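Local atomic coordinates of assembly chaperone of ribosomal protein L4 (Acl4) (Chaetomium thermophilum, PDB entry 5TQB), a protein that probably binds newly made ribosomal protein L4 as its dedicated chaperone on a helical-repeat scaffold of the tetratricopeptide (TPR) kind and accompanies it towards ribosome assembly. Residues P182-W188 with R210-W215; V225-R231 with R253-D258; A247-E252 with Y270-R274. All blocks are in the same frame, centred on the assembly; numbering follows the deposited sequence.

In space the contacts lie in sequence; along the chain contact 1 closes first, while the segments of contacts 2 and 3 alternate. Contact 1 and contact 2 have centres about 15 Å apart and meet directly: Trp215 CG lies 3.5 Å from Pro226 CD, and Glu186 OE2 probably shares a hydrogen bond with Ser230 OG at 2.7 Å. Contacts 2 and 3, centres about 13 Å apart, both draw on helix 244-257, its last turns facing 225-231 and earlier ones 270-274. Between contacts 1 and 3, about 20 Å centre to centre, packing is slight. The chain of another protein comes within reach of eight residues of contact 2, one of contact 1 and two of contact 3.

Contact 1: P182-W188 with R210-W215; sequences PEWPETW and RSLGLW. With EDO (1,2-ethanediol), chain H.
Pro185 and Ser211 bring the two backbones closest, CA to CA 4.2 Å, where the start of helix 185-197 meets the end of helix 201-212. Serine's short side chain permits this approach: Ser211 CB lies 3.3 Å from Pro185 O, while its hydroxyl turns back to Leu208 O in its own helix. Proline suits an early helical position because it has no N-H to lose there, and its ring offers a compact apolar surface. Pro185 CB reaches Trp215 CD1 at 3.8 Å, and Leu214 slots in next to it, with its CD1 methyl 3.5 Å from Glu183 O. Two successive helices joined by a short turn, the first one's start beside the second one's end, form an antiparallel helical hairpin, consistent with a TPR-like scaffold. At the more open side, Arg210 crosses one face of the Trp188 ring. With CG anti to the backbone N (chi1 174°) and the chain extended to NE, Arg210 CD lies 3.9 Å from the centroid of the five-membered ring of Trp188 in a CH-pi contact. The guanidinium continues past the CZ2-CH2 rim, Trp188 CZ2 lying over its centre, 3.3 Å from Arg210 CZ, with the planes 18° apart. The indole is held in turn by its own segment: Trp188 NE1 donates to Pro182 O at 2.8 Å, with the oxygen in the ring plane. A 1,2-ethanediol, probably from the crystallisation liquor, lies over one face of the Trp184 ring; the diol's O2 donates to Glu186 OE2 at 2.7 Å. Trp184 NE1 itself bonds Glu147.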
loop_
_atom_site.group_PDB
_atom_site.type_symbol
_atom_site.label_atom_id
_atom_site.label_comp_id
_atom_site.label_asym_id
_atom_site.label_seq_id
_atom_site.Cartn_x
_atom_site.Cartn_y
_atom_site.Cartn_z
ATOM N N PRO B 182 4.059 -17.691 -11.106
ATOM C CA PRO B 182 5.467 -17.287 -11.221
ATOM C C PRO B 182 5.633 -15.800 -11.532
ATOM O O PRO B 182 6.746 -15.279 -11.480
ATOM C CB PRO B 182 5.972 -18.132 -12.393
ATOM C CG PRO B 182 4.768 -18.359 -13.228
ATOM C CD PRO B 182 3.621 -18.490 -12.263
ATOM N N GLU B 183 4.527 -15.131 -11.848
ATOM C CA GLU B 183 4.544 -13.717 -12.210
ATOM C C GLU B 183 4.163 -12.828 -11.028
ATOM O O GLU B 183 4.133 -11.606 -11.149
ATOM C CB GLU B 183 3.589 -13.459 -13.384
ATOM C CG GLU B 183 2.085 -13.505 -13.044
ATOM C CD GLU B 183 1.579 -14.905 -12.716
ATOM O OE1 GLU B 183 0.796 -15.046 -11.749
ATOM O OE2 GLU B 183 1.957 -15.860 -13.429
ATOM N N TRP B 184 3.870 -13.450 -9.892
ATOM C CA TRP B 184 3.422 -12.734 -8.707
ATOM C C TRP B 184 4.596 -12.529 -7.742
ATOM O O TRP B 184 5.248 -13.501 -7.353
ATOM C CB TRP B 184 2.323 -13.545 -8.031
ATOM C CG TRP B 184 1.334 -12.750 -7.235
ATOM C CD1 TRP B 184 0.893 -13.028 -5.976
ATOM C CD2 TRP B 184 0.642 -11.565 -7.650
ATOM N NE1 TRP B 184 -0.027 -12.093 -5.578
ATOM C CE2 TRP B 184 -0.196 -11.180 -6.587
ATOM C CE3 TRP B 184 0.651 -10.791 -8.815
ATOM C CZ2 TRP B 184 -1.014 -10.052 -6.648
ATOM C CZ3 TRP B 184 -0.163 -9.670 -8.875
ATOM C CH2 TRP B 184 -0.984 -9.313 -7.798
ATOM N N PRO B 185 4.883 -11.265 -7.366
ATOM C CA PRO B 185 6.050 -10.999 -6.510
ATOM C C PRO B 185 6.069 -11.727 -5.160
ATOM O O PRO B 185 7.152 -12.060 -4.677
ATOM C CB PRO B 185 5.993 -9.482 -6.275
ATOM C CG PRO B 185 4.927 -8.945 -7.145
ATOM C CD PRO B 185 4.384 -10.036 -8.002
ATOM N N GLU B 186 4.907 -11.958 -4.563
ATOM C CA GLU B 186 4.833 -12.551 -3.234
ATOM C C GLU B 186 5.305 -14.008 -3.205
ATOM O O GLU B 186 5.768 -14.501 -2.176
ATOM C CB GLU B 186 3.406 -12.456 -2.705
ATOM C CG GLU B 186 3.209 -13.060 -1.329
ATOM C CD GLU B 186 2.221 -12.272 -0.483
ATOM O OE1 GLU B 186 1.293 -12.891 0.080
ATOM O OE2 GLU B 186 2.380 -11.037 -0.373
ATOM N N THR B 187 5.188 -14.699 -4.330
ATOM C CA THR B 187 5.610 -16.084 -4.382
ATOM C C THR B 187 7.131 -16.143 -4.234
ATOM O O THR B 187 7.657 -16.948 -3.468
ATOM C CB THR B 187 5.163 -16.758 -5.689
ATOM O OG1 THR B 187 5.687 -16.035 -6.807
ATOM C CG2 THR B 187 3.645 -16.779 -5.781
ATOM N N TRP B 188 7.827 -15.270 -4.954
ATOM C CA TRP B 188 9.285 -15.257 -4.948
ATOM C C TRP B 188 9.825 -14.623 -3.675
ATOM O O TRP B 188 10.915 -14.956 -3.206
ATOM C CB TRP B 188 9.800 -14.545 -6.193
ATOM C CG TRP B 188 9.435 -15.310 -7.413
ATOM C CD1 TRP B 188 8.479 -14.990 -8.329
ATOM C CD2 TRP B 188 9.992 -16.561 -7.831
ATOM N NE1 TRP B 188 8.416 -15.957 -9.302
ATOM C CE2 TRP B 188 9.335 -16.934 -9.017
ATOM C CE3 TRP B 188 10.988 -17.397 -7.319
ATOM C CZ2 TRP B 188 9.644 -18.104 -9.703
ATOM C CZ3 TRP B 188 11.295 -18.559 -8.002
ATOM C CH2 TRP B 188 10.626 -18.902 -9.180
ATOM N N ARG B 210 14.138 -11.071 -8.315
ATOM C CA ARG B 210 13.115 -11.472 -9.273
ATOM C C ARG B 210 11.749 -10.892 -8.921
ATOM O O ARG B 210 11.019 -10.439 -9.802
ATOM C CB ARG B 210 13.021 -12.992 -9.359
ATOM C CG ARG B 210 11.875 -13.459 -10.225
ATOM C CD ARG B 210 12.095 -14.855 -10.736
ATOM N NE ARG B 210 11.026 -15.255 -11.640
ATOM C CZ ARG B 210 10.967 -16.429 -12.253
ATOM N NH1 ARG B 210 11.922 -17.329 -12.064
ATOM N NH2 ARG B 210 9.949 -16.703 -13.058
ATOM N N SER B 211 11.403 -10.911 -7.637
ATOM C CA SER B 211 10.127 -10.376 -7.188
ATOM C C SER B 211 10.050 -8.879 -7.449
ATOM O O SER B 211 9.002 -8.364 -7.827
ATOM C CB SER B 211 9.922 -10.644 -5.698
ATOM O OG SER B 211 10.818 -9.875 -4.915
ATOM N N LEU B 212 11.162 -8.184 -7.242
ATOM C CA LEU B 212 11.215 -6.745 -7.465
ATOM C C LEU B 212 11.038 -6.410 -8.942
ATOM O O LEU B 212 10.382 -5.431 -9.290
ATOM C CB LEU B 212 12.546 -6.185 -6.966
ATOM C CG LEU B 212 12.704 -6.112 -5.447
ATOM C CD1 LEU B 212 14.164 -5.908 -5.071
ATOM C CD2 LEU B 212 11.852 -4.994 -4.885
ATOM N N GLY B 213 11.616 -7.233 -9.810
ATOM C CA GLY B 213 11.550 -6.999 -11.241
ATOM C C GLY B 213 10.148 -7.129 -11.807
ATOM O O GLY B 213 9.920 -6.838 -12.980
ATOM N N LEU B 214 9.208 -7.558 -10.969
ATOM C CA LEU B 214 7.830 -7.764 -11.394
ATOM C C LEU B 214 6.915 -6.594 -11.046
ATOM O O LEU B 214 5.745 -6.605 -11.427
ATOM C CB LEU B 214 7.274 -9.048 -10.771
ATOM C CG LEU B 214 7.925 -10.351 -11.242
ATOM C CD1 LEU B 214 7.524 -11.496 -10.343
ATOM C CD2 LEU B 214 7.556 -10.669 -12.682
ATOM N N TRP B 215 7.423 -5.588 -10.333
ATOM C CA TRP B 215 6.565 -4.475 -9.916
ATOM C C TRP B 215 7.239 -3.106 -9.760
ATOM O O TRP B 215 6.559 -2.083 -9.845
ATOM C CB TRP B 215 5.824 -4.829 -8.620
ATOM C CG TRP B 215 6.696 -4.884 -7.399
ATOM C CD1 TRP B 215 7.353 -5.974 -6.913
ATOM C CD2 TRP B 215 6.997 -3.802 -6.505
ATOM N NE1 TRP B 215 8.046 -5.643 -5.774
ATOM C CE2 TRP B 215 7.847 -4.315 -5.502
ATOM C CE3 TRP B 215 6.633 -2.451 -6.457
ATOM C CZ2 TRP B 215 8.340 -3.528 -4.462
ATOM C CZ3 TRP B 215 7.122 -1.668 -5.422
ATOM C CH2 TRP B 215 7.967 -2.210 -4.438
HETATM C C1 EDO H . 1.657 -10.030 -4.238
HETATM O O1 EDO H . 2.866 -9.757 -4.913
HETATM C C2 EDO H . 1.626 -9.369 -2.878
HETATM O O2 EDO H . 0.584 -9.943 -2.117
#

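Contact 2: V225-R231 with R253-D258. With EDO (1,2-ethanediol), chain D; EDO (1,2-ethanediol), chain K.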
loop_
_atom_site.group_PDB
_atom_site.type_symbol
_atom_site.label_atom_id
_atom_site.label_comp_id
_atom_site.label_asym_id
_atom_site.label_seq_id
_atom_site.Cartn_x
_atom_site.Cartn_y
_atom_site.Cartn_z
ATOM N N VAL B 225 1.297 -4.023 -8.066
ATOM C CA VAL B 225 2.131 -3.588 -6.943
ATOM C C VAL B 225 1.643 -4.231 -5.650
ATOM O O VAL B 225 0.468 -4.100 -5.305
ATOM C CB VAL B 225 2.099 -2.052 -6.780
ATOM C CG1 VAL B 225 2.934 -1.602 -5.571
ATOM C CG2 VAL B 225 2.599 -1.378 -8.043
ATOM N N PRO B 226 2.538 -4.921 -4.922
ATOM C CA PRO B 226 2.096 -5.624 -3.710
ATOM C C PRO B 226 1.570 -4.693 -2.621
ATOM O O PRO B 226 2.012 -3.549 -2.534
ATOM C CB PRO B 226 3.362 -6.354 -3.229
ATOM C CG PRO B 226 4.485 -5.761 -3.958
ATOM C CD PRO B 226 3.947 -5.211 -5.239
ATOM N N PRO B 227 0.631 -5.181 -1.794
ATOM C CA PRO B 227 0.086 -4.355 -0.712
ATOM C C PRO B 227 1.157 -3.884 0.268
ATOM O O PRO B 227 2.193 -4.536 0.416
ATOM C CB PRO B 227 -0.881 -5.307 0.003
ATOM C CG PRO B 227 -1.174 -6.380 -0.978
ATOM C CD PRO B 227 0.068 -6.544 -1.773
ATOM N N PHE B 228 0.882 -2.759 0.927
ATOM C CA PHE B 228 1.766 -2.163 1.917
ATOM C C PHE B 228 2.351 -3.183 2.906
ATOM O O PHE B 228 3.570 -3.290 3.016
ATOM C CB PHE B 228 1.014 -1.055 2.666
ATOM C CG PHE B 228 1.903 -0.045 3.327
ATOM C CD1 PHE B 228 2.140 1.183 2.733
ATOM C CD2 PHE B 228 2.486 -0.313 4.554
ATOM C CE1 PHE B 228 2.949 2.123 3.350
ATOM C CE2 PHE B 228 3.297 0.617 5.172
ATOM C CZ PHE B 228 3.528 1.837 4.572
ATOM N N PRO B 229 1.494 -3.940 3.618
ATOM C CA PRO B 229 2.043 -4.843 4.636
ATOM C C PRO B 229 3.001 -5.872 4.045
ATOM O O PRO B 229 3.980 -6.253 4.681
ATOM C CB PRO B 229 0.793 -5.538 5.200
ATOM C CG PRO B 229 -0.334 -4.655 4.843
ATOM C CD PRO B 229 0.035 -4.102 3.503
ATOM N N SER B 230 2.718 -6.301 2.824
ATOM C CA SER B 230 3.559 -7.259 2.128
ATOM C C SER B 230 4.922 -6.644 1.784
ATOM O O SER B 230 5.938 -7.345 1.747
ATOM C CB SER B 230 2.847 -7.747 0.864
ATOM O OG SER B 230 3.611 -8.720 0.182
ATOM N N ARG B 231 4.945 -5.336 1.540
ATOM C CA ARG B 231 6.191 -4.646 1.203
ATOM C C ARG B 231 7.016 -4.339 2.447
ATOM O O ARG B 231 8.220 -4.121 2.358
ATOM C CB ARG B 231 5.912 -3.365 0.417
ATOM C CG ARG B 231 5.905 -3.572 -1.097
ATOM C CD ARG B 231 4.804 -2.787 -1.770
ATOM N NE ARG B 231 5.071 -1.359 -1.756
ATOM C CZ ARG B 231 4.136 -0.416 -1.793
ATOM N NH1 ARG B 231 2.849 -0.732 -1.839
ATOM N NH2 ARG B 231 4.498 0.856 -1.776
ATOM N N ARG B 253 9.297 4.844 -1.182
ATOM C CA ARG B 253 7.962 4.734 -1.771
ATOM C C ARG B 253 6.915 4.533 -0.681
ATOM O O ARG B 253 5.857 5.158 -0.704
ATOM C CB ARG B 253 7.906 3.564 -2.760
ATOM C CG ARG B 253 6.507 3.221 -3.313
ATOM C CD ARG B 253 6.149 4.045 -4.539
ATOM N NE ARG B 253 6.891 3.612 -5.722
ATOM C CZ ARG B 253 6.549 2.583 -6.494
ATOM N NH1 ARG B 253 5.469 1.859 -6.220
ATOM N NH2 ARG B 253 7.296 2.270 -7.546
ATOM N N LEU B 254 7.206 3.653 0.269
ATOM C CA LEU B 254 6.255 3.363 1.332
ATOM C C LEU B 254 5.904 4.613 2.137
ATOM O O LEU B 254 4.739 4.836 2.459
ATOM C CB LEU B 254 6.790 2.260 2.247
ATOM C CG LEU B 254 6.766 0.846 1.655
ATOM C CD1 LEU B 254 7.578 -0.119 2.512
ATOM C CD2 LEU B 254 5.337 0.337 1.511
ATOM N N ILE B 255 6.909 5.431 2.448
ATOM C CA ILE B 255 6.701 6.663 3.209
ATOM C C ILE B 255 5.957 7.702 2.374
ATOM O O ILE B 255 5.263 8.568 2.912
ATOM C CB ILE B 255 8.052 7.244 3.703
ATOM C CG1 ILE B 255 8.626 6.382 4.827
ATOM C CG2 ILE B 255 7.910 8.676 4.211
ATOM C CD1 ILE B 255 7.780 6.340 6.102
ATOM N N ALA B 256 6.099 7.616 1.060
ATOM C CA ALA B 256 5.348 8.487 0.171
ATOM C C ALA B 256 3.848 8.131 0.167
ATOM O O ALA B 256 3.029 8.908 -0.318
ATOM C CB ALA B 256 5.927 8.426 -1.232
ATOM N N GLU B 257 3.499 6.978 0.740
ATOM C CA GLU B 257 2.117 6.486 0.773
ATOM C C GLU B 257 1.491 6.579 2.172
ATOM O O GLU B 257 0.275 6.744 2.309
ATOM C CB GLU B 257 2.070 5.035 0.286
ATOM C CG GLU B 257 2.406 4.868 -1.190
ATOM C CD GLU B 257 2.473 3.410 -1.618
ATOM O OE1 GLU B 257 2.749 3.142 -2.810
ATOM O OE2 GLU B 257 2.256 2.524 -0.764
ATOM N N ASP B 258 2.325 6.453 3.202
ATOM C CA ASP B 258 1.887 6.620 4.590
ATOM C C ASP B 258 3.063 7.014 5.481
ATOM O O ASP B 258 3.842 6.157 5.913
ATOM C CB ASP B 258 1.249 5.333 5.122
ATOM C CG ASP B 258 0.793 5.457 6.572
ATOM O OD1 ASP B 258 0.379 4.435 7.161
ATOM O OD2 ASP B 258 0.854 6.573 7.132
HETATM C C1 EDO D . -2.041 -1.279 -0.743
HETATM O O1 EDO D . -0.834 -0.577 -0.564
HETATM C C2 EDO D . -2.394 -2.029 0.525
HETATM O O2 EDO D . -3.581 -2.765 0.322
HETATM C C1 EDO K . -2.591 -7.501 -4.861
HETATM O O1 EDO K . -3.339 -7.436 -3.669
HETATM C C2 EDO K . -1.842 -6.201 -5.065
HETATM O O2 EDO K . -1.153 -6.246 -6.294
#
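Arg231 reaches out of helix 228-240 to Glu257 on helix 244-257, and its path accounts for much of the contact. Arg231 CB touches the Leu254 CD2 methyl at 3.9 Å. The chain then bends at chi2 and at chi3 (71°), which brings Arg231 NE within 3.7 Å of Leu254 CD2. At the guanidinium, Leu254 CD2 lies over one face and Val225 CG1 over the opposite one, so the flat group is sandwiched between aliphatic carbons. Arg231 NH1 turns back to Pro226 O, 3.0 Å away and almost in line with the C=O bond, which helps fix the rotation of the group. Arg231 NH2 forms the salt bridge with Glu257, donating to OE1 at 3.1 Å and, weakly, to OE2 at 3.0 Å; the guanidinium and carboxylate planes stand 79° apart. Glutamate suits this buried place, since its charge would be expected to balance the arginine's. Leu254 CD2 also serves Phe228, sitting 3.6 Å from its ring centroid in a CH-pi contact, while Asp258 CB touches the ring's CE1. Trp215 packs on Arg231, Val264 of helix 262-281 adjoins Phe228 and Leu254, and an aromatic side chain on the chain of another protein meets the Phe228 ring.

Contact 3: A247-E252 with Y270-R274. With EDO (1,2-ethanediol), chain F.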
loop_
_atom_site.group_PDB
_atom_site.type_symbol
_atom_site.label_atom_id
_atom_site.label_comp_id
_atom_site.label_asym_id
_atom_site.label_seq_id
_atom_site.Cartn_x
_atom_site.Cartn_y
_atom_site.Cartn_z
ATOM N N ALA B 247 16.369 -1.745 -0.492
ATOM C CA ALA B 247 15.475 -1.458 0.627
ATOM C C ALA B 247 15.224 0.039 0.758
ATOM O O ALA B 247 14.138 0.454 1.151
ATOM C CB ALA B 247 16.040 -2.003 1.916
ATOM N N LEU B 248 16.234 0.842 0.432
ATOM C CA LEU B 248 16.122 2.298 0.505
ATOM C C LEU B 248 15.032 2.828 -0.428
ATOM O O LEU B 248 14.236 3.691 -0.045
ATOM C CB LEU B 248 17.458 2.956 0.151
ATOM C CG LEU B 248 18.289 3.504 1.313
ATOM C CD1 LEU B 248 18.798 2.387 2.207
ATOM C CD2 LEU B 248 19.448 4.337 0.788
ATOM N N GLU B 249 15.006 2.311 -1.653
ATOM C CA GLU B 249 14.008 2.706 -2.640
ATOM C C GLU B 249 12.610 2.267 -2.213
ATOM O O GLU B 249 11.655 3.046 -2.293
ATOM C CB GLU B 249 14.356 2.118 -4.008
ATOM C CG GLU B 249 15.664 2.655 -4.578
ATOM C CD GLU B 249 16.086 1.963 -5.864
ATOM O OE1 GLU B 249 15.668 0.805 -6.091
ATOM O OE2 GLU B 249 16.841 2.579 -6.649
ATOM N N VAL B 250 12.494 1.030 -1.740
ATOM C CA VAL B 250 11.209 0.508 -1.285
ATOM C C VAL B 250 10.680 1.292 -0.078
ATOM O O VAL B 250 9.488 1.601 -0.021
ATOM C CB VAL B 250 11.286 -0.999 -0.951
ATOM C CG1 VAL B 250 9.948 -1.518 -0.426
ATOM C CG2 VAL B 250 11.700 -1.792 -2.180
ATOM N N THR B 251 11.552 1.624 0.874
ATOM C CA THR B 251 11.117 2.363 2.064
ATOM C C THR B 251 10.720 3.805 1.740
ATOM O O THR B 251 9.879 4.388 2.427
ATOM C CB THR B 251 12.189 2.382 3.195
ATOM O OG1 THR B 251 13.437 2.873 2.690
ATOM C CG2 THR B 251 12.382 0.998 3.783
ATOM N N GLU B 252 11.320 4.380 0.703
ATOM C CA GLU B 252 10.995 5.748 0.324
ATOM C C GLU B 252 9.611 5.818 -0.330
ATOM O O GLU B 252 8.841 6.738 -0.053
ATOM C CB GLU B 252 12.066 6.333 -0.595
ATOM C CG GLU B 252 11.928 7.839 -0.767
ATOM C CD GLU B 252 13.195 8.512 -1.262
ATOM O OE1 GLU B 252 14.303 8.078 -0.871
ATOM O OE2 GLU B 252 13.080 9.487 -2.039
ATOM N N TYR B 270 17.080 2.059 9.793
ATOM C CA TYR B 270 17.982 0.949 10.065
ATOM C C TYR B 270 18.697 0.521 8.793
ATOM O O TYR B 270 19.897 0.234 8.813
ATOM C CB TYR B 270 17.227 -0.236 10.666
ATOM C CG TYR B 270 18.149 -1.314 11.192
ATOM C CD1 TYR B 270 18.175 -2.578 10.618
ATOM C CD2 TYR B 270 19.010 -1.058 12.257
ATOM C CE1 TYR B 270 19.024 -3.560 11.094
ATOM C CE2 TYR B 270 19.857 -2.032 12.742
ATOM C CZ TYR B 270 19.860 -3.283 12.157
ATOM O OH TYR B 270 20.704 -4.258 12.634
ATOM N N ALA B 271 17.958 0.483 7.687
ATOM C CA ALA B 271 18.545 0.115 6.403
ATOM C C ALA B 271 19.662 1.087 6.038
ATOM O O ALA B 271 20.672 0.700 5.451
ATOM C CB ALA B 271 17.485 0.097 5.317
ATOM N N ARG B 272 19.477 2.351 6.400
ATOM C CA ARG B 272 20.440 3.385 6.066
ATOM C C ARG B 272 21.619 3.338 7.035
ATOM O O ARG B 272 22.753 3.652 6.665
ATOM C CB ARG B 272 19.749 4.756 6.067
ATOM C CG ARG B 272 18.850 4.967 4.847
ATOM C CD ARG B 272 17.923 6.165 4.991
ATOM N NE ARG B 272 17.165 6.398 3.762
ATOM C CZ ARG B 272 16.141 5.652 3.353
ATOM N NH1 ARG B 272 15.524 5.943 2.216
ATOM N NH2 ARG B 272 15.728 4.614 4.069
ATOM N N TYR B 273 21.351 2.914 8.267
ATOM C CA TYR B 273 22.402 2.729 9.265
ATOM C C TYR B 273 23.321 1.582 8.858
ATOM O O TYR B 273 24.549 1.698 8.938
ATOM C CB TYR B 273 21.787 2.443 10.638
ATOM C CG TYR B 273 22.799 2.170 11.722
ATOM C CD1 TYR B 273 23.270 0.884 11.946
ATOM C CD2 TYR B 273 23.281 3.192 12.527
ATOM C CE1 TYR B 273 24.196 0.624 12.933
ATOM C CE2 TYR B 273 24.210 2.941 13.521
ATOM C CZ TYR B 273 24.663 1.652 13.720
ATOM O OH TYR B 273 25.587 1.390 14.711
ATOM N N ARG B 274 22.717 0.477 8.428
ATOM C CA ARG B 274 23.460 -0.703 7.986
ATOM C C ARG B 274 24.291 -0.364 6.762
ATOM O O ARG B 274 25.458 -0.750 6.657
ATOM C CB ARG B 274 22.498 -1.847 7.645
ATOM C CG ARG B 274 21.697 -2.360 8.829
ATOM C CD ARG B 274 22.533 -3.267 9.692
ATOM N NE ARG B 274 22.813 -4.525 9.017
ATOM C CZ ARG B 274 23.813 -5.342 9.332
ATOM N NH1 ARG B 274 23.977 -6.463 8.647
ATOM N NH2 ARG B 274 24.650 -5.035 10.320
HETATM C C1 EDO F . 8.466 10.230 1.086
HETATM O O1 EDO F . 9.373 10.024 0.024
HETATM C C2 EDO F . 7.589 11.426 0.787
HETATM O O2 EDO F . 6.698 11.647 1.861
#
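Ala247 and Ala271 face each other across an antiparallel helix pair, an alpha-alpha hairpin consistent with a TPR-like fold. The segments 247-252 and 270-274 have N-to-C directions 158° apart, and their axes are 10.1 Å apart at closest approach. The apolar part joins two alanines and a leucine: Ala247 CB and Ala271 CB lie 4.3 Å apart, and Leu248 CD1 adds to the layer at 4.1 Å from Ala271 CB. Alanine suits the place because it lets the helices come near without a large side chain between them, and helix 228-240 packs beside it, with Leu238 on Ala247 and Ile239 on Ala271.

Leucine also packs flat on a charged group. Arg272 has CG beside its own backbone N (chi1 -74°) and runs extended to NE, which carries its tip across to the other helix; there Leu248 CG lies over the centre of the guanidinium, 3.7 Å from Arg272 CZ. The arginine's aliphatic stem packs on the same leucine, Arg272 CG lying 3.7 Å from Leu248 CD1. A cation-pi contact with Trp302 of helix 291-313 adds to its surroundings.

Among the polar partners, Thr251 OG1 and Glu252 OE1 lie at the edge of the guanidinium, whereas Leu248 O is out of its plane. Arg272 NH1 donates weakly to Leu248 O, at 3.4 Å, and has a long ion pair with Glu252 OE1, 3.9 Å away. Arg272 NH2 also bonds Gly268 O in its own helix. The straightest bond across the hairpin joins Arg272 NH2 to Thr251 OG1 at 3.2 Å, with an N-H...O angle of 169°.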